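PDB 3JTX: aminotransferase from Neisseria meningitidis Z2491, which probably catalyses the pyridoxal-phosphate-dependent transfer of amino groups between amino acids and keto acids, as a class I and II aminotransferase of the fold-type I superfamily. Local coordinates for residues A66-L71 and M278-Q283; Q73-W78 and A288-E293. One frame throughout, in Å; residues are numbered along the deposited sequence.

Contact 1 of 2, residues A66-L71 and M278-Q283; sequences AGLPEL and MSIPVQ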
# COMPACT_ATOMS: atom_id res chain seq x y z
N ALA A 66 -2.50 -10.68 6.84
CA ALA A 66 -1.95 -11.96 6.39
C ALA A 66 -2.76 -12.60 5.26
O ALA A 66 -2.28 -13.52 4.60
CB ALA A 66 -1.81 -12.94 7.58
N GLY A 67 -3.99 -12.13 5.04
CA GLY A 67 -4.84 -12.69 3.99
C GLY A 67 -5.59 -13.93 4.42
O GLY A 67 -5.31 -14.50 5.48
N LEU A 68 -6.54 -14.35 3.60
CA LEU A 68 -7.34 -15.53 3.90
C LEU A 68 -6.50 -16.80 3.80
O LEU A 68 -5.67 -16.92 2.90
CB LEU A 68 -8.50 -15.63 2.91
CG LEU A 68 -9.61 -14.59 3.04
CD1 LEU A 68 -10.56 -14.69 1.84
CD2 LEU A 68 -10.35 -14.74 4.37
N PRO A 69 -6.74 -17.76 4.69
CA PRO A 69 -6.04 -19.03 4.52
C PRO A 69 -6.15 -19.58 3.10
O PRO A 69 -5.17 -20.09 2.55
CB PRO A 69 -6.77 -19.96 5.50
CG PRO A 69 -7.30 -19.08 6.56
CD PRO A 69 -7.60 -17.76 5.90
N GLU A 70 -7.33 -19.49 2.49
CA GLU A 70 -7.54 -20.05 1.16
C GLU A 70 -6.77 -19.30 0.05
O GLU A 70 -6.42 -19.90 -0.95
CB GLU A 70 -9.05 -20.21 0.82
CG GLU A 70 -9.90 -18.95 0.92
CD GLU A 70 -10.60 -18.77 2.27
OE1 GLU A 70 -9.96 -18.98 3.33
OE2 GLU A 70 -11.81 -18.43 2.27
N LEU A 71 -6.47 -18.01 0.24
CA LEU A 71 -5.57 -17.34 -0.72
C LEU A 71 -4.13 -17.82 -0.57
O LEU A 71 -3.46 -18.10 -1.56
CB LEU A 71 -5.64 -15.81 -0.61
CG LEU A 71 -4.61 -15.02 -1.42
CD1 LEU A 71 -4.73 -15.37 -2.91
CD2 LEU A 71 -4.79 -13.51 -1.18
N MSE A 278 -5.23 -6.95 1.92
CA MSE A 278 -5.91 -7.05 0.62
C MSE A 278 -7.43 -7.16 0.72
O MSE A 278 -7.95 -8.06 1.37
CB MSE A 278 -5.39 -8.28 -0.13
CG MSE A 278 -5.84 -8.37 -1.58
SE MSE A 278 -5.11 -9.91 -2.48
CE MSE A 278 -3.27 -9.25 -2.65
N SER A 279 -8.15 -6.24 0.05
CA SER A 279 -9.60 -6.34 -0.13
C SER A 279 -10.05 -7.79 -0.32
O SER A 279 -9.53 -8.49 -1.18
CB SER A 279 -9.97 -5.52 -1.38
OG SER A 279 -11.33 -5.61 -1.67
N ILE A 280 -11.04 -8.25 0.43
CA ILE A 280 -11.44 -9.65 0.31
C ILE A 280 -11.89 -10.00 -1.13
O ILE A 280 -11.45 -11.03 -1.67
CB ILE A 280 -12.45 -10.08 1.40
CG1 ILE A 280 -11.75 -10.04 2.77
CG2 ILE A 280 -12.92 -11.51 1.13
CD1 ILE A 280 -12.66 -10.18 3.98
N PRO A 281 -12.73 -9.16 -1.76
CA PRO A 281 -13.04 -9.46 -3.18
C PRO A 281 -11.82 -9.56 -4.10
O PRO A 281 -11.83 -10.37 -5.03
CB PRO A 281 -13.96 -8.31 -3.58
CG PRO A 281 -14.66 -7.94 -2.29
CD PRO A 281 -13.57 -8.07 -1.24
N VAL A 282 -10.78 -8.77 -3.84
CA VAL A 282 -9.53 -8.92 -4.59
C VAL A 282 -8.82 -10.24 -4.27
O VAL A 282 -8.26 -10.89 -5.17
CB VAL A 282 -8.60 -7.72 -4.36
CG1 VAL A 282 -7.26 -7.94 -5.05
CG2 VAL A 282 -9.28 -6.43 -4.88
N GLN A 283 -8.88 -10.66 -3.00
CA GLN A 283 -8.39 -11.98 -2.63
C GLN A 283 -9.13 -13.11 -3.36
O GLN A 283 -8.52 -14.07 -3.83
CB GLN A 283 -8.49 -12.21 -1.12
CG GLN A 283 -7.61 -11.29 -0.27
CD GLN A 283 -7.53 -11.79 1.17
OE1 GLN A 283 -7.22 -12.96 1.41
NE2 GLN A 283 -7.80 -10.89 2.13

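Contact 2 of 2, residues Q73-W78 and A288-E293; sequences QACANW and AAWDDE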
# COMPACT_ATOMS: atom_id res chain seq x y z
N GLN A 73 -3.15 -20.63 0.49
CA GLN A 73 -3.14 -22.01 0.02
C GLN A 73 -3.19 -22.10 -1.50
O GLN A 73 -2.55 -22.98 -2.10
CB GLN A 73 -4.27 -22.84 0.68
CG GLN A 73 -4.17 -24.32 0.41
CD GLN A 73 -2.87 -24.93 0.93
OE1 GLN A 73 -2.48 -24.68 2.07
NE2 GLN A 73 -2.20 -25.73 0.10
N ALA A 74 -3.94 -21.19 -2.14
CA ALA A 74 -3.96 -21.12 -3.61
C ALA A 74 -2.55 -20.80 -4.14
O ALA A 74 -2.11 -21.36 -5.15
CB ALA A 74 -4.95 -20.06 -4.08
N CYS A 75 -1.86 -19.89 -3.46
CA CYS A 75 -0.48 -19.58 -3.82
C CYS A 75 0.43 -20.80 -3.64
O CYS A 75 1.24 -21.09 -4.52
CB CYS A 75 0.04 -18.39 -3.03
SG CYS A 75 -0.86 -16.89 -3.37
N ALA A 76 0.30 -21.48 -2.50
CA ALA A 76 1.07 -22.70 -2.21
C ALA A 76 0.81 -23.79 -3.25
O ALA A 76 1.75 -24.46 -3.73
CB ALA A 76 0.76 -23.21 -0.82
N ASN A 77 -0.46 -23.98 -3.61
CA ASN A 77 -0.85 -24.95 -4.62
C ASN A 77 -0.27 -24.61 -5.99
O ASN A 77 0.23 -25.49 -6.69
CB ASN A 77 -2.36 -25.07 -4.72
CG ASN A 77 -3.00 -25.70 -3.49
OD1 ASN A 77 -2.32 -26.34 -2.69
ND2 ASN A 77 -4.30 -25.49 -3.32
N TRP A 78 -0.35 -23.34 -6.37
CA TRP A 78 0.25 -22.86 -7.62
C TRP A 78 1.76 -23.13 -7.69
O TRP A 78 2.26 -23.63 -8.71
CB TRP A 78 -0.00 -21.37 -7.84
CG TRP A 78 0.63 -20.89 -9.11
CD1 TRP A 78 0.16 -21.07 -10.38
CD2 TRP A 78 1.87 -20.19 -9.24
NE1 TRP A 78 1.03 -20.52 -11.29
CE2 TRP A 78 2.09 -19.97 -10.61
CE3 TRP A 78 2.81 -19.73 -8.33
CZ2 TRP A 78 3.22 -19.31 -11.10
CZ3 TRP A 78 3.93 -19.05 -8.80
CH2 TRP A 78 4.13 -18.86 -10.18
N ALA A 288 -9.08 -17.24 -7.78
CA ALA A 288 -9.54 -17.66 -9.11
C ALA A 288 -8.41 -17.60 -10.14
O ALA A 288 -8.29 -18.50 -10.98
CB ALA A 288 -10.72 -16.80 -9.56
N ALA A 289 -7.61 -16.54 -10.08
CA ALA A 289 -6.48 -16.35 -10.99
C ALA A 289 -5.38 -17.39 -10.82
O ALA A 289 -4.96 -18.01 -11.78
CB ALA A 289 -5.89 -14.92 -10.82
N TRP A 290 -4.89 -17.57 -9.59
CA TRP A 290 -3.84 -18.54 -9.33
C TRP A 290 -4.30 -19.98 -9.59
O TRP A 290 -3.49 -20.80 -10.01
CB TRP A 290 -3.27 -18.41 -7.90
CG TRP A 290 -2.49 -17.13 -7.65
CD1 TRP A 290 -2.84 -16.13 -6.81
CD2 TRP A 290 -1.24 -16.74 -8.25
NE1 TRP A 290 -1.89 -15.13 -6.84
CE2 TRP A 290 -0.90 -15.48 -7.71
CE3 TRP A 290 -0.39 -17.33 -9.18
CZ2 TRP A 290 0.25 -14.80 -8.08
CZ3 TRP A 290 0.77 -16.64 -9.54
CH2 TRP A 290 1.08 -15.39 -8.98
N ASP A 291 -5.58 -20.27 -9.36
CA ASP A 291 -6.15 -21.60 -9.58
C ASP A 291 -6.30 -21.97 -11.06
O ASP A 291 -6.34 -23.14 -11.40
CB ASP A 291 -7.55 -21.73 -8.92
CG ASP A 291 -7.48 -21.99 -7.42
OD1 ASP A 291 -6.39 -22.24 -6.86
OD2 ASP A 291 -8.54 -21.94 -6.78
N ASP A 292 -6.44 -20.98 -11.94
CA ASP A 292 -6.68 -21.24 -13.36
C ASP A 292 -5.42 -21.10 -14.20
O ASP A 292 -4.68 -20.12 -14.06
CB ASP A 292 -7.71 -20.28 -13.91
CG ASP A 292 -8.06 -20.57 -15.35
OD1 ASP A 292 -8.56 -21.68 -15.59
OD2 ASP A 292 -7.81 -19.73 -16.24
N GLU A 293 -5.18 -22.07 -15.08
CA GLU A 293 -4.07 -21.97 -16.02
C GLU A 293 -4.50 -21.72 -17.46
O GLU A 293 -3.66 -21.31 -18.27
CB GLU A 293 -3.17 -23.20 -15.95
CG GLU A 293 -2.45 -23.38 -14.63
CD GLU A 293 -1.53 -22.21 -14.25
OE1 GLU A 293 -0.89 -21.60 -15.13
OE2 GLU A 293 -1.45 -21.91 -13.04
O HOH W 1 -3.67 -22.67 -7.09
O HOH W 2 -6.26 -23.66 -4.43
O HOH W 3 0.97 -19.98 -14.21

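Contact 1 of 2, residues A66-L71 and M278-Q283
The backbone N of Leu68 donates a hydrogen bond to OE1 of Gln283 over 2.7 Å, almost straight at 172° and in the plane of the amide, on a lone pair of OE1. The other end of the same amide is held too: NE2 of Gln283 donates to the backbone O of Met278 over 2.9 Å. With a bond at each end the amide can hardly flip, and glutamine, extended beyond CG, suits the place because one flat group serves a donor across the contact and an acceptor on its own segment, 278-283.

Gly67 passes close beside this amide, its CA 3.5 Å from Gln283 OE1; a CB would lie close to OE1, and at these backbone angles (phi 84°) it would also be jammed against the carbonyl O of Ala66, so glycine suits the place. Apolar side chains pack beside the amide. CD2 of Leu71 reaches CG of Gln283 at 3.7 Å and the selenium, SE, of the selenomethionine Met278 at 3.8 Å, while Leu68 CD1 meets Ile280 CG2 at 4.0 Å. Leu68 and Ser279 occupy the N-cap positions of helices 69-82 and 280-291, making this a buried junction of two helix starts, pinned by a bridging glutamine.

Contact 2 of 2, residues Q73-W78 and A288-E293
Trp78 and Trp290 form the tight part of the contact, an edge-to-face pair in which the CE3-CZ3 edge of Trp290 is directed at the face of Trp78. The six-membered rings lie 4.8 Å apart between centroids with planes inclined by 54°, and Trp290 CE3 comes to 3.6 Å from Trp78 CD2. The Trp78 ring is swung out with CG anti to the backbone N, chi1 179°, which presents that face to its partner. Cys75 SG sits over the five-membered ring of Trp290, 4.3 Å from its centroid, a sulfur-aromatic contact that a small, polarisable side chain can make. Ala74, with a methyl alone, packs against Trp290 CB, the two CB atoms 4.5 Å apart.

The opposite character appears at Asp291, an exposed residue whose OD1 reaches segment 73-78 largely through water. Water 1 lies 2.8 Å from both Asp291 OD1 and Ala74 O, in position to bridge them, though it has more acceptors in reach than protons; water 2 donates to OD1 and accepts from Asn77 ND2. At the edge of the Trp78 ring, NE1 donates to water 3 over 3.0 Å, and that water donates to Glu293 OE1. Glu293 OE2 lies in the plane of the ring, 3.2 Å from Trp78 CD1, but its salt bridge is with Arg246. A carboxylate there should suit the electropositive indole edge, and Arg246 would help to keep it ionised.

Both contacts join the same two helices, 69-82 and 280-291, with contact 1 at their N-terminal starts and contact 2 further along, where 280-291 ends; their centres are about 12 Å apart. In chain order the segments run 66-71, 73-78, 278-283, 288-293, so they alternate, and the paired helices keep the same direction from one contact to the next. The roughly 200 residues between them include all seven strands of the mixed sheet and Lys245, which carries the pyridoxal phosphate. Strand 94-97, at one edge of that sheet, is touched by side chains of both contacts. The helix pair thus brings distant parts of the sequence together beside strand 94-97, probably within the large cofactor-binding domain of this fold.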